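Local structure of betaine aldehyde dehydrogenase (Staphylococcus aureus subsp. aureus COL, 4QTO) at residues Asp132-Phe143 / Tyr182-Pro193; Asp148-Asp156 / Glu163-Val171. The protein catalyses the NAD-dependent oxidation of betaine aldehyde to glycine betaine, as a tetrameric member of the aldehyde dehydrogenase family. All blocks are in the same frame, centred on the assembly; numbering follows the deposited sequence. Where two conformers were deposited one is given.

In the fold
Contact 1 lies in the body of the subunit, its centre about 10 Å from that of the chain, whereas contact 2 sits about 29 Å out, on the arm of the aldehyde dehydrogenase fold that joins subunits. The centres of contact 1 and contact 2 are 26 Å apart; the nearest atoms of contact 1 and contact 2 are about 6 Å apart and do not touch. The chain runs from helix 126-146 into strand 152-155, returns along strand 162-177 and enters helix 183-197; in sequence, the hairpin thus lies between the two helices of contact 1. A triethylene glycol lies about 4 Å from the Tyr182 side chain, consistent with the N-terminal end of segment 182-193 lying near the active-site pocket.

Contact 1: residues Asp132-Phe143 / Tyr182-Pro193; sequences DMDDIHNVFMYF and YPLLQASWKIAP
Ile136 and Ser188 meet near the middle of two helices that run almost parallel, 14° between their directions and 9.0 Å between axes. CG1 of Ile136 extends toward CD1 of Leu185, and Ile136 CD1 lies 3.7 Å from Leu184 CG; Ile136 CG2, the branch anti to the backbone N, turns instead to CB of Ser188. Val139 splits likewise, CG1 against Ser188 and CG2 4.0 Å from CD1 of the Trp189 indole.

The aromatic contacts gather toward the C-terminal end. Phe140 brings CE2 within 3.5 Å of Ser188 CB and receives Ile191 CG2 at its ring edge. Ala192 CB fits between Phe140 and Phe143. The Phe143 ring is sandwiched: Pro193 CD sits over the centre of one face, 4.0 Å from the centroid in a CH-pi contact, and Tyr142 CD2 over the other.

No direct hydrogen bond joins the helices. A water bridges them, donating to Asp132 OD2 and accepting from Leu185 N, while Asp132 OD2 also meets the edge of the Tyr182 ring and forms a salt bridge with Lys124. The Ser188 hydroxyl turns back on its own helix, 2.7 Å from Leu185 O, which satisfies it within the apolar interface.

Helices 126-146 and 183-197 thus pack side by side in the body of an aldehyde dehydrogenase subunit, the pair closed by interlocking apolar side chains. Helix 93-109 packs on Phe140, helix 111-122 on Met133, and helix 211-223 on Leu184 and Ile191, while the loop residue Tyr474 touches Asp135 and Leu185.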
loop_
_atom_site.group_PDB
_atom_site.type_symbol
_atom_site.label_atom_id
_atom_site.label_comp_id
_atom_site.label_asym_id
_atom_site.label_seq_id
_atom_site.Cartn_x
_atom_site.Cartn_y
_atom_site.Cartn_z
ATOM N N ASP A 132 -18.426 18.593 17.045
ATOM C CA ASP A 132 -17.193 19.043 16.411
ATOM C C ASP A 132 -16.014 18.717 17.285
ATOM O O ASP A 132 -14.980 18.238 16.794
ATOM C CB ASP A 132 -17.089 20.579 16.242
ATOM C CG ASP A 132 -17.793 21.147 15.064
ATOM O OD1 ASP A 132 -18.505 20.435 14.301
ATOM O OD2 ASP A 132 -17.622 22.414 14.937
ATOM N N MET A 133 -16.118 18.971 18.593
ATOM C CA MET A 133 -14.956 18.745 19.468
ATOM C C MET A 133 -14.602 17.268 19.570
ATOM O O MET A 133 -13.418 16.913 19.656
ATOM C CB MET A 133 -15.134 19.354 20.870
ATOM C CG MET A 133 -15.347 20.862 20.820
ATOM S SD MET A 133 -14.074 21.747 19.899
ATOM C CE MET A 133 -15.002 23.069 19.151
ATOM N N ASP A 134 -15.608 16.411 19.530
ATOM C CA ASP A 134 -15.364 14.971 19.535
ATOM C C ASP A 134 -14.654 14.596 18.236
ATOM O O ASP A 134 -13.705 13.796 18.225
ATOM C CB ASP A 134 -16.666 14.191 19.698
ATOM C CG ASP A 134 -17.266 14.338 21.079
ATOM O OD1 ASP A 134 -16.538 14.671 22.028
ATOM O OD2 ASP A 134 -18.497 14.123 21.207
ATOM N N ASP A 135 -15.106 15.165 17.134
ATOM C CA ASP A 135 -14.469 14.889 15.872
ATOM C C ASP A 135 -13.011 15.397 15.814
ATOM O O ASP A 135 -12.112 14.728 15.291
ATOM C CB ASP A 135 -15.305 15.500 14.780
ATOM C CG ASP A 135 -15.066 14.864 13.499
ATOM O OD1 ASP A 135 -14.850 13.617 13.493
ATOM O OD2 ASP A 135 -15.140 15.598 12.504
ATOM N N ILE A 136 -12.776 16.599 16.335
ATOM C CA ILE A 136 -11.453 17.192 16.364
ATOM C C ILE A 136 -10.469 16.323 17.159
ATOM O O ILE A 136 -9.353 16.084 16.729
ATOM C CB ILE A 136 -11.497 18.637 16.876
ATOM C CG1 ILE A 136 -12.245 19.493 15.839
ATOM C CG2 ILE A 136 -10.118 19.184 17.139
ATOM C CD1 ILE A 136 -12.812 20.757 16.408
ATOM N N HIS A 137 -10.911 15.822 18.310
ATOM C CA HIS A 137 -10.090 14.891 19.062
ATOM C C HIS A 137 -9.713 13.687 18.178
ATOM O O HIS A 137 -8.538 13.263 18.144
ATOM C CB HIS A 137 -10.854 14.382 20.305
ATOM C CG HIS A 137 -10.167 13.257 21.019
ATOM N ND1 HIS A 137 -9.080 13.450 21.831
ATOM C CD2 HIS A 137 -10.401 11.923 21.010
ATOM C CE1 HIS A 137 -8.690 12.283 22.328
ATOM N NE2 HIS A 137 -9.502 11.346 21.876
ATOM N N ASN A 138 -10.698 13.127 17.471
ATOM C CA ASN A 138 -10.454 11.985 16.609
ATOM C C ASN A 138 -9.565 12.287 15.401
ATOM O O ASN A 138 -8.812 11.425 14.975
ATOM C CB ASN A 138 -11.741 11.319 16.206
ATOM C CG ASN A 138 -12.369 10.565 17.365
ATOM O OD1 ASN A 138 -11.628 10.017 18.225
ATOM N ND2 ASN A 138 -13.689 10.464 17.378
ATOM N N VAL A 139 -9.627 13.510 14.860
ATOM C CA VAL A 139 -8.735 13.889 13.777
ATOM C C VAL A 139 -7.278 13.891 14.244
ATOM O O VAL A 139 -6.375 13.300 13.644
ATOM C CB VAL A 139 -9.141 15.259 13.210
ATOM C CG1 VAL A 139 -8.057 15.857 12.294
ATOM C CG2 VAL A 139 -10.455 15.157 12.465
ATOM N N PHE A 140 -7.023 14.582 15.343
ATOM C CA PHE A 140 -5.677 14.590 15.890
ATOM C C PHE A 140 -5.208 13.173 16.242
ATOM O O PHE A 140 -4.068 12.820 15.974
ATOM C CB PHE A 140 -5.494 15.540 17.096
ATOM C CG PHE A 140 -5.431 17.016 16.723
ATOM C CD1 PHE A 140 -4.270 17.545 16.200
ATOM C CD2 PHE A 140 -6.486 17.862 16.968
ATOM C CE1 PHE A 140 -4.174 18.892 15.862
ATOM C CE2 PHE A 140 -6.386 19.223 16.636
ATOM C CZ PHE A 140 -5.229 19.732 16.089
ATOM N N MET A 141 -6.090 12.372 16.839
ATOM C CA MET A 141 -5.685 11.017 17.245
ATOM C C MET A 141 -5.364 10.156 16.037
ATOM O O MET A 141 -4.407 9.375 16.073
ATOM C CB MET A 141 -6.739 10.337 18.102
ATOM C CG MET A 141 -6.214 9.090 18.803
ATOM S SD MET A 141 -4.925 9.448 20.018
ATOM C CE MET A 141 -5.963 10.369 21.184
ATOM N N TYR A 142 -6.133 10.311 14.959
ATOM C CA TYR A 142 -5.908 9.557 13.729
ATOM C C TYR A 142 -4.524 9.851 13.133
ATOM O O TYR A 142 -3.745 8.928 12.867
ATOM C CB TYR A 142 -6.983 9.884 12.674
ATOM C CG TYR A 142 -6.719 9.214 11.335
ATOM C CD1 TYR A 142 -7.091 7.886 11.107
ATOM C CD2 TYR A 142 -6.072 9.904 10.298
ATOM C CE1 TYR A 142 -6.841 7.272 9.875
ATOM C CE2 TYR A 142 -5.800 9.290 9.104
ATOM C CZ TYR A 142 -6.188 7.987 8.888
ATOM O OH TYR A 142 -5.942 7.398 7.659
ATOM N N PHE A 143 -4.209 11.140 12.979
ATOM C CA PHE A 143 -2.926 11.549 12.428
ATOM C C PHE A 143 -1.749 11.224 13.355
ATOM O O PHE A 143 -0.669 10.902 12.874
ATOM C CB PHE A 143 -2.949 13.006 11.977
ATOM C CG PHE A 143 -3.701 13.181 10.699
ATOM C CD1 PHE A 143 -3.179 12.699 9.516
ATOM C CD2 PHE A 143 -4.964 13.767 10.667
ATOM C CE1 PHE A 143 -3.881 12.804 8.313
ATOM C CE2 PHE A 143 -5.651 13.890 9.484
ATOM C CZ PHE A 143 -5.115 13.411 8.298
ATOM N N TYR A 182 -16.634 26.337 10.417
ATOM C CA TYR A 182 -16.177 25.349 11.415
ATOM C C TYR A 182 -14.697 25.628 11.620
ATOM O O TYR A 182 -13.817 24.905 11.136
ATOM C CB TYR A 182 -16.380 23.930 10.887
ATOM C CG TYR A 182 -17.814 23.545 10.711
ATOM C CD1 TYR A 182 -18.509 22.988 11.735
ATOM C CD2 TYR A 182 -18.471 23.746 9.504
ATOM C CE1 TYR A 182 -19.849 22.637 11.592
ATOM C CE2 TYR A 182 -19.799 23.387 9.339
ATOM C CZ TYR A 182 -20.479 22.811 10.377
ATOM O OH TYR A 182 -21.797 22.436 10.244
ATOM N N PRO A 183 -14.395 26.692 12.348
ATOM C CA PRO A 183 -13.001 27.125 12.459
ATOM C C PRO A 183 -12.024 26.115 13.016
ATOM O O PRO A 183 -10.997 25.844 12.386
ATOM C CB PRO A 183 -13.075 28.366 13.368
ATOM C CG PRO A 183 -14.458 28.838 13.246
ATOM C CD PRO A 183 -15.317 27.637 12.983
ATOM N N LEU A 184 -12.317 25.569 14.177
ATOM C CA LEU A 184 -11.378 24.645 14.751
ATOM C C LEU A 184 -11.356 23.316 14.011
ATOM O O LEU A 184 -10.294 22.687 13.902
ATOM C CB LEU A 184 -11.632 24.472 16.251
ATOM C CG LEU A 184 -10.554 23.673 16.968
ATOM C CD1 LEU A 184 -9.170 24.262 16.781
ATOM C CD2 LEU A 184 -10.907 23.516 18.433
ATOM N N LEU A 185 -12.495 22.852 13.531
ATOM C CA LEU A 185 -12.526 21.595 12.808
ATOM C C LEU A 185 -11.636 21.689 11.572
ATOM O O LEU A 185 -10.779 20.823 11.339
ATOM C CB LEU A 185 -13.941 21.244 12.393
ATOM C CG LEU A 185 -14.105 19.967 11.592
ATOM C CD1 LEU A 185 -13.742 18.746 12.454
ATOM C CD2 LEU A 185 -15.546 19.889 11.077
ATOM N N GLN A 186 -11.801 22.754 10.781
ATOM C CA GLN A 186 -11.007 22.887 9.564
ATOM C C GLN A 186 -9.539 23.125 9.899
ATOM O O GLN A 186 -8.669 22.653 9.177
ATOM C CB GLN A 186 -11.584 23.987 8.670
ATOM C CG GLN A 186 -12.979 23.668 8.181
ATOM C CD GLN A 186 -13.082 22.355 7.423
ATOM O OE1 GLN A 186 -12.473 22.170 6.362
ATOM N NE2 GLN A 186 -13.918 21.456 7.926
ATOM N N ALA A 187 -9.263 23.812 10.998
ATOM C CA ALA A 187 -7.887 24.004 11.439
ATOM C C ALA A 187 -7.242 22.634 11.739
ATOM O O ALA A 187 -6.103 22.374 11.335
ATOM C CB ALA A 187 -7.815 24.873 12.661
ATOM N N SER A 188 -7.972 21.775 12.459
ATOM C CA SER A 188 -7.433 20.448 12.829
ATOM C C SER A 188 -7.074 19.619 11.603
ATOM O O SER A 188 -6.099 18.865 11.590
ATOM C CB SER A 188 -8.363 19.650 13.748
ATOM O OG SER A 188 -9.526 19.124 13.089
ATOM N N TRP A 189 -7.877 19.735 10.547
ATOM C CA TRP A 189 -7.624 18.974 9.319
ATOM C C TRP A 189 -6.297 19.322 8.644
ATOM O O TRP A 189 -5.721 18.503 7.929
ATOM C CB TRP A 189 -8.760 19.203 8.315
ATOM C CG TRP A 189 -10.099 18.596 8.653
ATOM C CD1 TRP A 189 -10.535 18.149 9.860
ATOM C CD2 TRP A 189 -11.228 18.511 7.766
ATOM N NE1 TRP A 189 -11.841 17.727 9.756
ATOM C CE2 TRP A 189 -12.272 17.922 8.469
ATOM C CE3 TRP A 189 -11.414 18.830 6.413
ATOM C CZ2 TRP A 189 -13.518 17.692 7.892
ATOM C CZ3 TRP A 189 -12.655 18.567 5.832
ATOM C CH2 TRP A 189 -13.670 18.007 6.579
ATOM N N LYS A 190 -5.847 20.545 8.857
ATOM C CA LYS A 190 -4.606 21.045 8.324
ATOM C C LYS A 190 -3.430 20.886 9.297
ATOM O O LYS A 190 -2.349 20.407 8.906
ATOM C CB LYS A 190 -4.772 22.521 7.900
ATOM C CG LYS A 190 -5.915 22.763 6.906
ATOM C CD LYS A 190 -5.908 24.184 6.398
ATOM C CE LYS A 190 -7.118 24.552 5.562
ATOM N NZ LYS A 190 -7.260 23.738 4.347
ATOM N N ILE A 191 -3.633 21.240 10.571
ATOM C CA ILE A 191 -2.557 21.188 11.542
ATOM C C ILE A 191 -2.104 19.769 11.790
ATOM O O ILE A 191 -0.888 19.489 11.850
ATOM C CB ILE A 191 -3.005 21.785 12.890
ATOM C CG1 ILE A 191 -3.204 23.300 12.749
ATOM C CG2 ILE A 191 -1.992 21.531 13.970
ATOM C CD1 ILE A 191 -4.001 23.875 13.893
ATOM N N ALA A 192 -3.055 18.849 11.946
ATOM C CA ALA A 192 -2.689 17.494 12.358
ATOM C C ALA A 192 -1.708 16.818 11.409
ATOM O O ALA A 192 -0.661 16.303 11.854
ATOM C CB ALA A 192 -3.915 16.650 12.607
ATOM N N PRO A 193 -1.991 16.788 10.088
ATOM C CA PRO A 193 -1.002 16.156 9.206
ATOM C C PRO A 193 0.272 16.951 9.061
ATOM O O PRO A 193 1.334 16.373 8.897
ATOM C CB PRO A 193 -1.749 16.039 7.869
ATOM C CG PRO A 193 -2.794 17.120 7.927
ATOM C CD PRO A 193 -3.240 17.094 9.366
HETATM O O HOH W 1 -15.202 23.791 14.265
HETATM O O HOH W 2 -13.294 15.328 10.883
#

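Contact 2: residues Asp148-Asp156 / Glu163-Val171; sequences DKDGGEMID and ESKIVKEPV
Glu163, near the start of strand 162-177, touches Met154, whose bent chain brings CE to 3.7 Å from Glu163 OE1; that carboxylate forms a salt bridge with Lys165 of the third subunit. At Ser164 the backbone O accepts from Ile155 N. The Ser164 hydroxyl oxygen lies 3.3 Å from Ile155 CB and is hydrogen-bonded to His505, while a water links Ser164 N to Ile155 O.

Lys165 pairs with Met154 at a non-hydrogen-bonded position. Its CB rests 3.8 Å from Met154 SD and the two side chains run side by side, but the amine continues away to Glu163 of the third subunit. Ile166 and Glu153 form a hydrogen-bonded pair: Ile166 N reaches Glu153 O at 2.8 Å, nearly straight at 172°, and Ile166 O accepts from Glu153 N. CG1 of Ile166 packs between Glu153 CG and Ile155 CG1.

Val167 faces Gly152 in a non-hydrogen-bonded pair, close enough for Gly152 CA to make a CA-H...O contact of 3.1 Å with Ile166 O. Just ahead, Asp150 OD1 accepts from Gly152 N in an Asx turn. Lys168 N then donates to Gly151 O at 3.0 Å. The bend at its chi2 (-58°) carries the lysine chain past Gly152, bringing NZ to 3.4 Å from Glu153 OE2 in a salt bridge; a water ties NZ to OE1, and Ser503 also takes a bond from the amine.

The backbone ladder thus fixes the hairpin's antiparallel register, with the Glu153-Lys168 pair and its water on one face. Backbone bonds from Asp150, Gly152 and Met154 continue into the third subunit beside the reciprocal Glu163-Lys165 salt bridges, consistent with a role in tetramer assembly.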
loop_
_atom_site.group_PDB
_atom_site.type_symbol
_atom_site.label_atom_id
_atom_site.label_comp_id
_atom_site.label_asym_id
_atom_site.label_seq_id
_atom_site.Cartn_x
_atom_site.Cartn_y
_atom_site.Cartn_z
ATOM N N ASP A 148 3.983 7.533 12.118
ATOM C CA ASP A 148 5.106 6.629 11.940
ATOM C C ASP A 148 4.850 5.360 11.160
ATOM O O ASP A 148 5.634 4.392 11.241
ATOM C CB ASP A 148 5.732 6.292 13.310
ATOM C CG ASP A 148 4.840 5.440 14.174
ATOM O OD1 ASP A 148 3.654 5.256 13.831
ATOM O OD2 ASP A 148 5.338 4.905 15.191
ATOM N N LYS A 149 3.801 5.350 10.349
ATOM C CA LYS A 149 3.427 4.154 9.622
ATOM C C LYS A 149 3.933 4.013 8.149
ATOM O O LYS A 149 3.696 2.966 7.569
ATOM C CB LYS A 149 1.916 3.958 9.676
ATOM C CG LYS A 149 1.305 3.932 11.100
ATOM C CD LYS A 149 1.930 2.858 11.983
ATOM C CE LYS A 149 1.206 2.672 13.334
ATOM N NZ LYS A 149 1.446 3.816 14.218
ATOM N N ASP A 150 4.675 4.997 7.620
ATOM C CA ASP A 150 5.268 4.911 6.266
ATOM C C ASP A 150 6.766 5.254 6.336
ATOM O O ASP A 150 7.531 4.765 7.197
ATOM C CB ASP A 150 4.572 5.887 5.291
ATOM C CG ASP A 150 4.654 5.436 3.782
ATOM O OD1 ASP A 150 5.503 4.590 3.374
ATOM O OD2 ASP A 150 3.814 5.931 2.987
ATOM N N GLY A 151 7.165 6.148 5.442
ATOM C CA GLY A 151 8.554 6.495 5.310
ATOM C C GLY A 151 8.991 6.420 3.853
ATOM O O GLY A 151 9.944 7.098 3.484
ATOM N N GLY A 152 8.309 5.603 3.036
ATOM C CA GLY A 152 8.648 5.480 1.601
ATOM C C GLY A 152 8.743 4.041 1.145
ATOM O O GLY A 152 8.257 3.108 1.796
ATOM N N GLU A 153 9.379 3.834 0.010
ATOM C CA GLU A 153 9.459 2.512 -0.573
ATOM C C GLU A 153 10.814 2.131 -1.110
ATOM O O GLU A 153 11.642 2.985 -1.414
ATOM C CB GLU A 153 8.428 2.340 -1.694
ATOM C CG GLU A 153 8.442 3.368 -2.799
ATOM C CD GLU A 153 7.315 4.454 -2.749
ATOM O OE1 GLU A 153 6.677 4.523 -3.810
ATOM O OE2 GLU A 153 7.024 5.240 -1.765
ATOM N N MET A 154 11.062 0.831 -1.138
ATOM C CA MET A 154 12.244 0.285 -1.804
ATOM C C MET A 154 11.765 -0.128 -3.194
ATOM O O MET A 154 10.718 -0.746 -3.348
ATOM C CB MET A 154 12.830 -0.929 -1.081
ATOM C CG MET A 154 13.419 -0.628 0.252
ATOM S SD MET A 154 14.761 0.558 0.167
ATOM C CE MET A 154 15.866 -0.260 -0.930
ATOM N N ILE A 155 12.489 0.298 -4.222
ATOM C CA ILE A 155 12.111 -0.015 -5.609
ATOM C C ILE A 155 13.021 -1.117 -6.169
ATOM O O ILE A 155 14.207 -1.101 -5.954
ATOM C CB ILE A 155 12.263 1.255 -6.462
ATOM C CG1 ILE A 155 11.357 2.402 -6.012
ATOM C CG2 ILE A 155 12.043 0.975 -7.959
ATOM C CD1 ILE A 155 9.887 2.081 -6.050
ATOM N N ASP A 156 12.465 -2.091 -6.893
ATOM C CA ASP A 156 13.317 -3.094 -7.547
ATOM C C ASP A 156 13.796 -2.352 -8.850
ATOM O O ASP A 156 13.071 -2.077 -9.824
ATOM C CB ASP A 156 12.600 -4.459 -7.754
ATOM C CG ASP A 156 12.544 -5.320 -6.482
ATOM O OD1 ASP A 156 13.540 -5.351 -5.682
ATOM O OD2 ASP A 156 11.524 -6.041 -6.281
ATOM N N GLU A 163 20.797 0.724 -6.173
ATOM C CA GLU A 163 19.794 0.661 -5.125
ATOM C C GLU A 163 18.907 1.849 -5.387
ATOM O O GLU A 163 19.408 2.978 -5.569
ATOM C CB GLU A 163 20.391 0.810 -3.730
ATOM C CG GLU A 163 19.304 0.749 -2.661
ATOM C CD GLU A 163 19.675 1.294 -1.296
ATOM O OE1 GLU A 163 19.477 0.507 -0.352
ATOM O OE2 GLU A 163 20.083 2.495 -1.150
ATOM N N SER A 164 17.601 1.626 -5.345
ATOM C CA SER A 164 16.618 2.665 -5.604
ATOM C C SER A 164 15.627 2.744 -4.473
ATOM O O SER A 164 15.042 1.722 -4.090
ATOM C CB SER A 164 15.866 2.320 -6.898
ATOM O OG SER A 164 14.784 3.219 -7.204
ATOM N N LYS A 165 15.502 3.917 -3.885
ATOM C CA LYS A 165 14.515 4.080 -2.823
ATOM C C LYS A 165 13.801 5.383 -2.966
ATOM O O LYS A 165 14.353 6.346 -3.518
ATOM C CB LYS A 165 15.142 3.960 -1.457
ATOM C CG LYS A 165 16.155 5.002 -1.138
ATOM C CD LYS A 165 17.037 4.537 0.038
ATOM C CE LYS A 165 18.140 5.537 0.305
ATOM N NZ LYS A 165 19.172 4.945 1.217
ATOM N N ILE A 166 12.555 5.400 -2.508
ATOM C CA ILE A 166 11.774 6.633 -2.508
ATOM C C ILE A 166 11.574 6.979 -1.030
ATOM O O ILE A 166 10.999 6.176 -0.267
ATOM C CB ILE A 166 10.399 6.471 -3.159
ATOM C CG1 ILE A 166 10.495 5.862 -4.552
ATOM C CG2 ILE A 166 9.671 7.799 -3.151
ATOM C CD1 ILE A 166 11.447 6.563 -5.494
ATOM N N VAL A 167 12.083 8.135 -0.623
ATOM C CA VAL A 167 11.938 8.606 0.738
ATOM C C VAL A 167 10.835 9.646 0.746
ATOM O O VAL A 167 10.774 10.479 -0.165
ATOM C CB VAL A 167 13.214 9.311 1.237
ATOM C CG1 VAL A 167 13.049 9.718 2.700
ATOM C CG2 VAL A 167 14.444 8.432 1.085
ATOM N N LYS A 168 9.955 9.600 1.743
ATOM C CA LYS A 168 8.895 10.588 1.873
ATOM C C LYS A 168 9.334 11.577 2.965
ATOM O O LYS A 168 9.692 11.169 4.081
ATOM C CB LYS A 168 7.571 9.959 2.278
ATOM C CG LYS A 168 7.034 8.921 1.347
ATOM C CD LYS A 168 6.816 9.384 -0.054
ATOM C CE LYS A 168 6.119 8.253 -0.825
ATOM N NZ LYS A 168 6.066 8.430 -2.304
ATOM N N GLU A 169 9.484 12.838 2.581
ATOM C CA GLU A 169 9.903 13.908 3.465
ATOM C C GLU A 169 8.746 14.872 3.704
ATOM O O GLU A 169 7.853 14.955 2.885
ATOM C CB GLU A 169 11.029 14.719 2.806
ATOM C CG GLU A 169 12.264 13.901 2.437
ATOM C CD GLU A 169 13.394 14.711 1.840
ATOM O OE1 GLU A 169 13.220 15.915 1.508
ATOM O OE2 GLU A 169 14.504 14.138 1.766
ATOM N N PRO A 170 8.818 15.647 4.778
ATOM C CA PRO A 170 7.801 16.719 4.914
ATOM C C PRO A 170 7.928 17.660 3.705
ATOM O O PRO A 170 9.039 18.000 3.275
ATOM C CB PRO A 170 8.173 17.427 6.210
ATOM C CG PRO A 170 9.546 16.948 6.549
ATOM C CD PRO A 170 9.752 15.619 5.923
ATOM N N VAL A 171 6.798 18.156 3.234
ATOM C CA VAL A 171 6.778 19.042 2.043
ATOM C C VAL A 171 7.588 20.313 2.289
ATOM O O VAL A 171 8.211 20.846 1.367
ATOM C CB VAL A 171 5.327 19.278 1.552
ATOM C CG1 VAL A 171 4.537 20.131 2.522
ATOM C CG2 VAL A 171 5.308 19.881 0.152
HETATM O O HOH W 3 6.093 7.386 -4.561
HETATM O O HOH W 4 16.708 -1.076 -4.878
#